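Local structure of prophage Lp1 protein 11 (Lactobacillus plantarum WCFS1, 3B7H) at residues Q19-T22 / I23-A27. The protein probably binds DNA as a small helix-turn-helix protein of the Cro/C1 type, encoded by a prophage. Residues are numbered along the deposited sequence; the frame is centred on the assembly and turned at random.
Sequences QNLT and INRVA
The chain runs extended through L21 and T22 and turns into helix 23-30 at I23, T22 O accepting from V26 N at 3.0 Å. With an N-H...O angle of 166°, this is the first i to i+4 bond of the helix; A27 N to I23 O, 2.8 Å, continues the series. T22 is also the N-cap by its side chain: T22 OG1 accepts from R25 N at 3.2 Å. That bond is somewhat bent, at 154°. With chi1 at 58°, T22 OG1 sits between its own backbone N and carbonyl carbon, a position that brings it to the R25 amide and to 3.3 Å from R25 CB. T22 thus meets two successive amides of that turn, one through its hydroxyl and the other through its carbonyl.

Just upstream, N20, with positive phi, is the C-prime residue of a Schellman motif closing helix 4-18, in which L21 N bonds to I16 O. One helix end and the next helix start are therefore joined by a very short linker, here between the first two helices of a Cro/C1-type helix-turn-helix domain.

L21 supplies the apolar part of the contact, and its two methyls diverge. L21 CD1 meets V26 CG2 at 3.9 Å, the side chains crossing at about a right angle. L21 CD2 rests against R25 CG at 4.0 Å. Of the R25 side chain, CB and CG do the touching, while the chain bends at chi2 and its end leads away from the linker. V26 CG2 packs also against T22 O. Beyond the linker, L21 and V26 both touch I16 of helix 4-18, and helix 50-60 meets them through L60 and V56 respectively.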
ATOM      1  N   GLN A  19      17.820   7.976  -7.963  1.00 36.70           N
ATOM      2  CA  GLN A  19      18.867   7.850  -6.955  1.00 37.19           C
ATOM      3  C   GLN A  19      20.112   7.149  -7.478  1.00 36.46           C
ATOM      4  O   GLN A  19      21.009   6.847  -6.697  1.00 35.97           O
ATOM      5  CB  GLN A  19      18.356   7.131  -5.695  1.00 37.19           C
ATOM      6  CG  GLN A  19      17.438   7.969  -4.818  1.00 39.12           C
ATOM      7  CD  GLN A  19      17.423   7.528  -3.363  1.00 39.02           C
ATOM      8  OE1 GLN A  19      18.406   6.976  -2.838  1.00 43.43           O
ATOM      9  NE2 GLN A  19      16.311   7.788  -2.695  1.00 41.11           N
ATOM     10  N   ASN A  20      20.185   6.922  -8.791  1.00 36.46           N
ATOM     11  CA  ASN A  20      21.307   6.200  -9.402  1.00 36.17           C
ATOM     12  C   ASN A  20      21.504   4.805  -8.776  1.00 35.25           C
ATOM     13  O   ASN A  20      22.635   4.346  -8.591  1.00 35.11           O
ATOM     14  CB  ASN A  20      22.617   7.014  -9.329  1.00 37.14           C
ATOM     15  CG  ASN A  20      22.531   8.405 -10.038  1.00 38.72           C
ATOM     16  OD1 ASN A  20      21.627   8.690 -10.866  1.00 41.10           O
ATOM     17  ND2 ASN A  20      23.517   9.262  -9.725  1.00 38.51           N
ATOM     18  N   LEU A  21      20.390   4.155  -8.437  1.00 33.66           N
ATOM     19  CA  LEU A  21      20.380   2.772  -7.962  1.00 32.79           C
ATOM     20  C   LEU A  21      19.830   1.896  -9.089  1.00 31.61           C
ATOM     21  O   LEU A  21      19.401   2.382 -10.132  1.00 31.25           O
ATOM     22  CB  LEU A  21      19.491   2.636  -6.716  1.00 32.41           C
ATOM     23  CG  LEU A  21      19.960   3.331  -5.436  1.00 32.42           C
ATOM     24  CD1 LEU A  21      18.829   3.565  -4.471  1.00 32.28           C
ATOM     25  CD2 LEU A  21      21.038   2.506  -4.784  1.00 33.86           C
ATOM     26  N   THR A  22      19.831   0.601  -8.862  1.00 30.56           N
ATOM     27  CA  THR A  22      19.146  -0.319  -9.744  1.00 30.35           C
ATOM     28  C   THR A  22      18.138  -1.085  -8.889  1.00 29.85           C
ATOM     29  O   THR A  22      18.286  -1.150  -7.671  1.00 29.12           O
ATOM     30  CB  THR A  22      20.136  -1.290 -10.436  1.00 29.76           C
ATOM     31  OG1 THR A  22      20.883  -2.020  -9.453  1.00 29.04           O
ATOM     32  CG2 THR A  22      21.098  -0.537 -11.344  1.00 28.55           C
ATOM     33  N   ILE A  23      17.112  -1.645  -9.518  1.00 29.52           N
ATOM     34  CA  ILE A  23      16.132  -2.424  -8.786  1.00 30.36           C
ATOM     35  C   ILE A  23      16.793  -3.591  -8.054  1.00 30.85           C
ATOM     36  O   ILE A  23      16.413  -3.925  -6.941  1.00 30.59           O
ATOM     37  CB  ILE A  23      14.949  -2.891  -9.690  1.00 30.39           C
ATOM     38  CG1 ILE A  23      13.874  -3.598  -8.839  1.00 30.42           C
ATOM     39  CG2 ILE A  23      15.417  -3.794 -10.839  1.00 29.65           C
ATOM     40  CD1 ILE A  23      13.074  -2.671  -7.926  1.00 29.98           C
ATOM     41  N   ASN A  24      17.807  -4.188  -8.663  1.00 31.49           N
ATOM     42  CA  ASN A  24      18.520  -5.300  -8.060  1.00 31.86           C
ATOM     43  C   ASN A  24      19.300  -4.875  -6.827  1.00 32.11           C
ATOM     44  O   ASN A  24      19.340  -5.585  -5.826  1.00 31.37           O
ATOM     45  CB  ASN A  24      19.469  -5.903  -9.105  1.00 32.44           C
ATOM     46  CG  ASN A  24      20.231  -7.101  -8.599  1.00 31.93           C
ATOM     47  OD1 ASN A  24      21.449  -7.034  -8.367  1.00 33.78           O
ATOM     48  ND2 ASN A  24      19.536  -8.216  -8.466  1.00 30.97           N
ATOM     49  N   ARG A  25      19.935  -3.717  -6.903  1.00 33.06           N
ATOM     50  CA  ARG A  25      20.649  -3.173  -5.762  1.00 33.61           C
ATOM     51  C   ARG A  25      19.699  -2.861  -4.582  1.00 33.94           C
ATOM     52  O   ARG A  25      19.997  -3.161  -3.425  1.00 32.63           O
ATOM     53  CB  ARG A  25      21.395  -1.917  -6.194  1.00 34.28           C
ATOM     54  CG  ARG A  25      22.264  -1.286  -5.131  1.00 35.31           C
ATOM     55  CD  ARG A  25      23.122  -2.307  -4.382  1.00 40.39           C
ATOM     56  NE  ARG A  25      24.029  -1.649  -3.431  1.00 41.84           N
ATOM     57  CZ  ARG A  25      24.718  -2.276  -2.470  1.00 44.63           C
ATOM     58  NH1 ARG A  25      24.621  -3.601  -2.301  1.00 45.64           N
ATOM     59  NH2 ARG A  25      25.510  -1.571  -1.665  1.00 44.84           N
ATOM     60  N   VAL A  26      18.550  -2.268  -4.904  1.00 34.35           N
ATOM     61  CA  VAL A  26      17.536  -1.945  -3.910  1.00 34.93           C
ATOM     62  C   VAL A  26      17.029  -3.244  -3.315  1.00 35.70           C
ATOM     63  O   VAL A  26      16.918  -3.372  -2.120  1.00 35.07           O
ATOM     64  CB  VAL A  26      16.399  -1.134  -4.535  1.00 34.40           C
ATOM     65  CG1 VAL A  26      15.209  -1.031  -3.599  1.00 34.86           C
ATOM     66  CG2 VAL A  26      16.905   0.245  -4.905  1.00 32.91           C
ATOM     67  N   ALA A  27      16.750  -4.221  -4.162  1.00 37.00           N
ATOM     68  CA  ALA A  27      16.326  -5.527  -3.692  1.00 38.29           C
ATOM     69  C   ALA A  27      17.355  -6.132  -2.719  1.00 39.17           C
ATOM     70  O   ALA A  27      17.013  -6.622  -1.648  1.00 38.69           O
ATOM     71  CB  ALA A  27      16.068  -6.455  -4.866  1.00 38.11           C
TER